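Local atomic coordinates of cell Inhibiting Factor (CifBp) (Burkholderia pseudomallei, PDB entry 3GQM), a protein that deamidates a glutamine side chain of host NEDD8 to glutamate, shutting down cullin-RING ubiquitin ligases and thereby inhibiting the host cell cycle. Residues T133-A136 / E137-T141; P188-V192 / E193-S197; F262-F265 / Q266-A269. All blocks are in the same frame, centred on the assembly; numbering follows the deposited sequence.

The three contacts are local, each within one helix or at its first turn, and follow one another along the chain in numerical order. Contact 1 forms helix 135-139, which precedes strand 147-154, the first strand of the four-stranded antiparallel sheet. Contact 2 starts helix 192-199, after strand 176-178 at one margin of the sheet; contact 3 lies on helix 262-273, directly after strand 253-260 at the other margin. Contacts 1 and 2 have centres about 27 Å apart, 1 and 3 about 26 Å, and 2 and 3 about 22 Å. None touches another. Contact 2 alone lies near Q179 and H159, inferred to be catalytic; contact 1 meets helix 206-212, contact 3 helices 29-42 and 104-116.

Contact 1: T133-A136 / E137-T141; sequences TSFA and EHVNT
One face of the F135 ring is covered by the CG2 methyl of V139, one helical turn further on. The methyl stands 3.6 Å from the ring centroid and 17° off the ring normal, the geometry of a CH-pi contact, and its closest ring atom is CZ, with CZ to V139 CG2 at 3.5 Å. Two torsions bring the groups together: F135 places CG anti to the backbone N (chi1 -178°), while V139 at chi1 177° turns CG2 away from its own carbonyl carbon and back over the ring. The F135 side chain also touches L206, L209 and N210 of helix 206-212, and L213.

At the beginning of helix 135-139, S134 occupies the N-cap. Its OG accepts from E137 N at 2.9 Å, a capping bond that satisfies one of the first-turn amides; A136 N is taken by the side chain of N210 instead. The i to i+4 bonding starts with H138 N to S134 O at 3.1 Å and continues through V139 N to F135 O, which is nearly straight. E137 reaches back along the outside with an extended chain, and its OE1 comes within 3.5 Å of T133 CG2, the two side chains crossing at about a right angle.

Beyond the helical bonds, T141 OG1 donates in the carbonyl plane to a lone pair of H138 O at 2.8 Å. T141 N donates to the same oxygen, so two donors grip it where the chain turns. H138 NE2 binds S257 OG of the edge strand 253-260. The chemistry is thus divided: a serine cap closes the polar start, whereas on the apolar side a methyl covers one face of F135 within the helix and the ring itself packs against helix 206-212 and L213.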
loop_
_atom_site.group_PDB
_atom_site.type_symbol
_atom_site.label_atom_id
_atom_site.label_comp_id
_atom_site.label_asym_id
_atom_site.label_seq_id
_atom_site.Cartn_x
_atom_site.Cartn_y
_atom_site.Cartn_z
ATOM N N THR A 133 13.492 -4.055 15.397
ATOM C CA THR A 133 14.561 -4.181 14.443
ATOM C C THR A 133 14.611 -2.847 13.728
ATOM O O THR A 133 13.558 -2.250 13.404
ATOM C CB THR A 133 14.299 -5.331 13.441
ATOM O OG1 THR A 133 13.832 -6.487 14.152
ATOM C CG2 THR A 133 15.566 -5.721 12.681
ATOM N N SER A 134 15.831 -2.350 13.511
ATOM C CA SER A 134 15.996 -1.213 12.623
ATOM C C SER A 134 15.759 -1.716 11.178
ATOM O O SER A 134 16.036 -2.895 10.840
ATOM C CB SER A 134 17.382 -0.598 12.794
ATOM O OG SER A 134 18.271 -1.070 11.800
ATOM N N PHE A 135 15.257 -0.819 10.338
ATOM C CA PHE A 135 15.069 -1.114 8.952
ATOM C C PHE A 135 16.414 -1.460 8.259
ATOM O O PHE A 135 16.477 -2.409 7.448
ATOM C CB PHE A 135 14.345 0.065 8.275
ATOM C CG PHE A 135 14.046 -0.151 6.824
ATOM C CD1 PHE A 135 13.094 -1.067 6.417
ATOM C CD2 PHE A 135 14.692 0.578 5.859
ATOM C CE1 PHE A 135 12.810 -1.253 5.072
ATOM C CE2 PHE A 135 14.400 0.380 4.511
ATOM C CZ PHE A 135 13.461 -0.538 4.137
ATOM N N ALA A 136 17.476 -0.704 8.566
ATOM C CA ALA A 136 18.788 -0.990 7.971
ATOM C C ALA A 136 19.268 -2.382 8.324
ATOM O O ALA A 136 19.789 -3.083 7.472
ATOM C CB ALA A 136 19.839 0.042 8.359
ATOM N N GLU A 137 19.046 -2.779 9.572
ATOM C CA GLU A 137 19.495 -4.066 10.065
ATOM C C GLU A 137 18.817 -5.115 9.220
ATOM O O GLU A 137 19.477 -6.001 8.653
ATOM C CB GLU A 137 19.097 -4.266 11.537
ATOM C CG GLU A 137 19.721 -5.494 12.155
ATOM C CD GLU A 137 19.353 -5.732 13.624
ATOM O OE1 GLU A 137 18.569 -4.944 14.212
ATOM O OE2 GLU A 137 19.862 -6.736 14.184
ATOM N N HIS A 138 17.494 -4.988 9.123
ATOM C CA HIS A 138 16.696 -5.958 8.386
ATOM C C HIS A 138 17.052 -6.059 6.895
ATOM O O HIS A 138 17.296 -7.155 6.399
ATOM C CB HIS A 138 15.202 -5.723 8.584
ATOM C CG HIS A 138 14.367 -6.773 7.934
ATOM N ND1 HIS A 138 14.264 -8.051 8.437
ATOM C CD2 HIS A 138 13.654 -6.760 6.783
ATOM C CE1 HIS A 138 13.498 -8.773 7.641
ATOM N NE2 HIS A 138 13.108 -8.011 6.635
ATOM N N VAL A 139 17.122 -4.925 6.203
ATOM C CA VAL A 139 17.455 -4.919 4.767
ATOM C C VAL A 139 18.806 -5.574 4.520
ATOM O O VAL A 139 18.976 -6.311 3.552
ATOM C CB VAL A 139 17.437 -3.478 4.121
ATOM C CG1 VAL A 139 17.859 -3.524 2.635
ATOM C CG2 VAL A 139 16.045 -2.840 4.223
ATOM N N ASN A 140 19.758 -5.336 5.419
ATOM C CA ASN A 140 21.073 -5.947 5.290
ATOM C C ASN A 140 21.080 -7.466 5.384
ATOM O O ASN A 140 22.085 -8.074 5.064
ATOM C CB ASN A 140 22.047 -5.374 6.313
ATOM C CG ASN A 140 22.471 -3.970 5.971
ATOM O OD1 ASN A 140 22.369 -3.531 4.809
ATOM N ND2 ASN A 140 22.942 -3.237 6.980
ATOM N N THR A 141 19.968 -8.067 5.814
ATOM C CA THR A 141 19.862 -9.525 5.842
ATOM C C THR A 141 19.183 -10.113 4.592
ATOM O O THR A 141 19.189 -11.320 4.398
ATOM C CB THR A 141 19.156 -10.024 7.123
ATOM O OG1 THR A 141 17.729 -9.873 6.990
ATOM C CG2 THR A 141 19.652 -9.245 8.343
#

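Contact 2: P188-V192 / E193-S197; sequences PAVRV and EDWIS
This contact is the first turn of helix 192-199, with R191 at the N-cap position, close to the active site: W195 reaches Q179, a residue inferred to be catalytic. The R191 side chain forms a salt-bridge network with E193 and D194. The stronger arm is NH1 to D194 OD2 at 2.8 Å, with an N-H...O angle of 147°. It is not a flat two-toothed pairing, for the guanidinium and carboxylate planes are 69° apart and OD2 is met from above the carboxylate plane. E193 instead lies over a guanidinium face, its carboxylate stacked at 30° to that group. R191 NH2 and E193 OE2 are 3.8 Å apart, a long bridge of charges alone, since no N-H points at the oxygen. E193 OE1 has a firmer partner in the hydroxyl of T101. The bend of the arginine at chi3 brings the edge of its guanidinium to D194 and one face to E193.

A water accepts from R191 N at 3.0 Å. It also lies 2.5 Å from D194 OD2, a separation so short that this second leg is doubtful. The carboxylates near the helix start would be expected to interact favourably with the helix dipole.

The backbone bonds of the turn are W195 N to R191 O at 3.0 Å and I196 N to V192 O at 2.8 Å. On the inner side V192 and I196 lie alongside one another, pointing the same way, with CG2 to CD1 at 3.7 Å. V190 CG2 sits at the edge of the indole, 4.1 Å from W195 CB. V192 and I196 both pack on M41 of helix 29-42, while W195 NE1 bonds to I177 O, so this turn joins that helix to strand 176-178.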
loop_
_atom_site.group_PDB
_atom_site.type_symbol
_atom_site.label_atom_id
_atom_site.label_comp_id
_atom_site.label_asym_id
_atom_site.label_seq_id
_atom_site.Cartn_x
_atom_site.Cartn_y
_atom_site.Cartn_z
ATOM N N PRO A 188 -0.806 14.860 4.101
ATOM C CA PRO A 188 -2.013 15.156 3.347
ATOM C C PRO A 188 -2.585 13.889 2.677
ATOM O O PRO A 188 -1.870 12.885 2.502
ATOM C CB PRO A 188 -1.516 16.154 2.289
ATOM C CG PRO A 188 -0.101 15.810 2.122
ATOM C CD PRO A 188 0.385 15.457 3.493
ATOM N N ALA A 189 -3.859 13.955 2.310
ATOM C CA ALA A 189 -4.516 12.868 1.601
ATOM C C ALA A 189 -3.866 12.618 0.243
ATOM O O ALA A 189 -3.497 13.568 -0.468
ATOM C CB ALA A 189 -5.983 13.137 1.430
ATOM N N VAL A 190 -3.701 11.342 -0.105
ATOM C CA VAL A 190 -3.242 10.986 -1.470
ATOM C C VAL A 190 -3.874 9.668 -1.928
ATOM O O VAL A 190 -3.929 8.722 -1.169
ATOM C CB VAL A 190 -1.702 10.995 -1.583
ATOM C CG1 VAL A 190 -1.041 9.869 -0.718
ATOM C CG2 VAL A 190 -1.238 10.956 -3.083
ATOM N N ARG A 191 -4.428 9.663 -3.131
ATOM C CA ARG A 191 -5.037 8.482 -3.729
ATOM C C ARG A 191 -3.874 7.586 -4.184
ATOM O O ARG A 191 -2.858 8.108 -4.615
ATOM C CB ARG A 191 -5.857 8.900 -4.971
ATOM C CG ARG A 191 -7.197 9.575 -4.619
ATOM C CD ARG A 191 -7.760 10.337 -5.819
ATOM N NE ARG A 191 -8.205 9.442 -6.876
ATOM C CZ ARG A 191 -7.776 9.458 -8.140
ATOM N NH1 ARG A 191 -6.852 10.329 -8.547
ATOM N NH2 ARG A 191 -8.277 8.583 -9.005
ATOM N N VAL A 192 -4.031 6.269 -4.128
ATOM C CA VAL A 192 -2.966 5.368 -4.651
ATOM C C VAL A 192 -2.661 5.672 -6.151
ATOM O O VAL A 192 -1.495 5.752 -6.558
ATOM C CB VAL A 192 -3.277 3.858 -4.388
ATOM C CG1 VAL A 192 -4.502 3.343 -5.247
ATOM C CG2 VAL A 192 -2.047 3.004 -4.599
ATOM N N GLU A 193 -3.708 5.958 -6.939
ATOM C CA GLU A 193 -3.500 6.229 -8.383
ATOM C C GLU A 193 -2.585 7.423 -8.611
ATOM O O GLU A 193 -1.733 7.356 -9.476
ATOM C CB GLU A 193 -4.819 6.459 -9.125
ATOM C CG GLU A 193 -5.777 5.252 -9.016
ATOM C CD GLU A 193 -6.815 5.402 -7.916
ATOM O OE1 GLU A 193 -6.526 5.954 -6.828
ATOM O OE2 GLU A 193 -7.947 4.929 -8.155
ATOM N N ASP A 194 -2.798 8.512 -7.858
ATOM C CA ASP A 194 -2.001 9.723 -7.991
ATOM C C ASP A 194 -0.605 9.443 -7.488
ATOM O O ASP A 194 0.378 9.819 -8.126
ATOM C CB ASP A 194 -2.655 10.906 -7.228
ATOM C CG ASP A 194 -3.962 11.369 -7.882
ATOM O OD1 ASP A 194 -4.059 11.290 -9.131
ATOM O OD2 ASP A 194 -4.912 11.778 -7.193
ATOM N N TRP A 195 -0.505 8.777 -6.340
ATOM C CA TRP A 195 0.812 8.455 -5.791
ATOM C C TRP A 195 1.649 7.675 -6.800
ATOM O O TRP A 195 2.824 8.025 -7.087
ATOM C CB TRP A 195 0.743 7.664 -4.477
ATOM C CG TRP A 195 2.145 7.389 -3.983
ATOM C CD1 TRP A 195 2.888 6.239 -4.182
ATOM C CD2 TRP A 195 3.011 8.315 -3.336
ATOM N NE1 TRP A 195 4.155 6.390 -3.654
ATOM C CE2 TRP A 195 4.247 7.653 -3.110
ATOM C CE3 TRP A 195 2.870 9.656 -2.923
ATOM C CZ2 TRP A 195 5.322 8.285 -2.485
ATOM C CZ3 TRP A 195 3.926 10.270 -2.276
ATOM C CH2 TRP A 195 5.141 9.589 -2.064
ATOM N N ILE A 196 1.056 6.611 -7.332
ATOM C CA ILE A 196 1.768 5.777 -8.298
ATOM C C ILE A 196 2.098 6.599 -9.551
ATOM O O ILE A 196 3.207 6.569 -10.040
ATOM C CB ILE A 196 0.983 4.476 -8.603
ATOM C CG1 ILE A 196 1.091 3.548 -7.382
ATOM C CG2 ILE A 196 1.517 3.822 -9.937
ATOM C CD1 ILE A 196 0.213 2.311 -7.451
ATOM N N SER A 197 1.170 7.399 -10.033
ATOM C CA SER A 197 1.463 8.178 -11.233
ATOM C C SER A 197 2.596 9.241 -11.070
ATOM O O SER A 197 3.418 9.430 -11.962
ATOM C CB SER A 197 0.202 8.829 -11.710
ATOM O OG SER A 197 0.453 9.391 -12.988
HETATM O O HOH W 1 -4.420 12.239 -4.735
#

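Contact 3: F262-F265 / Q266-A269; sequences FRQF and QRNA
Q266, F265 and Q264 carry most of this contact, two turns of alpha helix within helix 262-273. Q266 lies across the F262 ring: its CG stands over one face, 4.1 Å from the centroid and 27° off the normal, as a CH-pi contact. Its amide plane is inclined 32° to the ring, and CD approaches F262 CE2 to 3.2 Å, which is tight packing. The same amide, lying against the ring, uses its oxygen for a water. Through it, OE1 is linked to R263 NH2, the water donating to the amide oxygen and accepting from the guanidinium at its edge; the R263 and Q266 chains run side by side in the same direction.

F265 turns to the protein interior, where its ring packs on L37 of helix 29-42 and on L114 and M115 of helix 104-116. A269, one turn later, touches L114 as well and comes near the F265 ring, with CE1 to CB at 4.4 Å. The backbone bond A269 N to F265 O, 2.9 Å, keeps the two in step.

On another side Q264 bends at chi2 (49°), which turns its amide toward N268. N268 ND2 donates to the carbonyls of L114 and E117, and its OD1 accepts from Q264 NE2 at 3.1 Å, the donor lying above the asparagine's carbonyl plane.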
loop_
_atom_site.group_PDB
_atom_site.type_symbol
_atom_site.label_atom_id
_atom_site.label_comp_id
_atom_site.label_asym_id
_atom_site.label_seq_id
_atom_site.Cartn_x
_atom_site.Cartn_y
_atom_site.Cartn_z
ATOM N N PHE A 262 9.022 -11.355 -9.474
ATOM C CA PHE A 262 8.571 -10.285 -10.367
ATOM C C PHE A 262 7.602 -10.650 -11.497
ATOM O O PHE A 262 6.674 -9.890 -11.810
ATOM C CB PHE A 262 9.770 -9.510 -10.931
ATOM C CG PHE A 262 9.373 -8.328 -11.724
ATOM C CD1 PHE A 262 8.931 -7.164 -11.069
ATOM C CD2 PHE A 262 9.405 -8.376 -13.127
ATOM C CE1 PHE A 262 8.516 -6.054 -11.803
ATOM C CE2 PHE A 262 9.007 -7.280 -13.887
ATOM C CZ PHE A 262 8.564 -6.110 -13.239
ATOM N N ARG A 263 7.835 -11.765 -12.164
ATOM C CA ARG A 263 6.916 -12.167 -13.258
ATOM C C ARG A 263 5.556 -12.565 -12.724
ATOM O O ARG A 263 4.553 -12.352 -13.390
ATOM C CB ARG A 263 7.471 -13.356 -14.074
ATOM C CG ARG A 263 8.690 -12.994 -14.929
ATOM C CD ARG A 263 8.988 -14.178 -15.903
ATOM N NE ARG A 263 10.248 -14.010 -16.619
ATOM C CZ ARG A 263 10.431 -13.101 -17.582
ATOM N NH1 ARG A 263 11.608 -13.015 -18.180
ATOM N NH2 ARG A 263 9.439 -12.289 -17.943
ATOM N N GLN A 264 5.526 -13.156 -11.538
ATOM C CA GLN A 264 4.212 -13.534 -10.905
ATOM C C GLN A 264 3.422 -12.289 -10.609
ATOM O O GLN A 264 2.205 -12.237 -10.919
ATOM C CB GLN A 264 4.402 -14.349 -9.609
ATOM C CG GLN A 264 3.128 -15.075 -9.173
ATOM C CD GLN A 264 2.483 -15.871 -10.330
ATOM O OE1 GLN A 264 3.138 -16.635 -11.016
ATOM N NE2 GLN A 264 1.214 -15.657 -10.555
ATOM N N PHE A 265 4.126 -11.270 -10.058
ATOM C CA PHE A 265 3.521 -9.937 -9.838
ATOM C C PHE A 265 2.867 -9.362 -11.117
ATOM O O PHE A 265 1.700 -8.921 -11.122
ATOM C CB PHE A 265 4.561 -8.943 -9.264
ATOM C CG PHE A 265 4.079 -7.482 -9.212
ATOM C CD1 PHE A 265 2.758 -7.160 -8.895
ATOM C CD2 PHE A 265 4.968 -6.438 -9.445
ATOM C CE1 PHE A 265 2.317 -5.845 -8.881
ATOM C CE2 PHE A 265 4.539 -5.099 -9.416
ATOM C CZ PHE A 265 3.218 -4.798 -9.122
ATOM N N GLN A 266 3.649 -9.340 -12.187
ATOM C CA GLN A 266 3.179 -8.850 -13.488
ATOM C C GLN A 266 1.995 -9.663 -13.913
ATOM O O GLN A 266 0.995 -9.133 -14.356
ATOM C CB GLN A 266 4.274 -9.020 -14.526
ATOM C CG GLN A 266 5.447 -8.094 -14.339
ATOM C CD GLN A 266 6.370 -8.206 -15.536
ATOM O OE1 GLN A 266 7.050 -9.212 -15.714
ATOM N NE2 GLN A 266 6.383 -7.192 -16.362
ATOM N N ARG A 267 2.115 -10.957 -13.736
ATOM C CA ARG A 267 1.063 -11.868 -14.123
ATOM C C ARG A 267 -0.226 -11.601 -13.301
ATOM O O ARG A 267 -1.317 -11.481 -13.878
ATOM C CB ARG A 267 1.559 -13.325 -14.000
ATOM C CG ARG A 267 0.716 -14.295 -14.783
ATOM C CD ARG A 267 1.397 -15.698 -14.904
ATOM N NE ARG A 267 0.711 -16.527 -15.918
ATOM C CZ ARG A 267 0.844 -16.431 -17.256
ATOM N NH1 ARG A 267 1.652 -15.554 -17.847
ATOM N NH2 ARG A 267 0.139 -17.237 -18.024
ATOM N N ASN A 268 -0.112 -11.476 -11.986
ATOM C CA ASN A 268 -1.310 -11.142 -11.169
ATOM C C ASN A 268 -1.910 -9.835 -11.588
ATOM O O ASN A 268 -3.156 -9.712 -11.716
ATOM C CB ASN A 268 -0.995 -11.114 -9.664
ATOM C CG ASN A 268 -0.561 -12.454 -9.136
ATOM O OD1 ASN A 268 -0.917 -13.496 -9.712
ATOM N ND2 ASN A 268 0.209 -12.462 -8.009
ATOM N N ALA A 269 -1.060 -8.833 -11.836
ATOM C CA ALA A 269 -1.629 -7.514 -12.154
ATOM C C ALA A 269 -2.309 -7.507 -13.528
ATOM O O ALA A 269 -3.301 -6.775 -13.738
ATOM C CB ALA A 269 -0.599 -6.392 -12.069
HETATM O O HOH W 2 6.892 -11.565 -17.160
#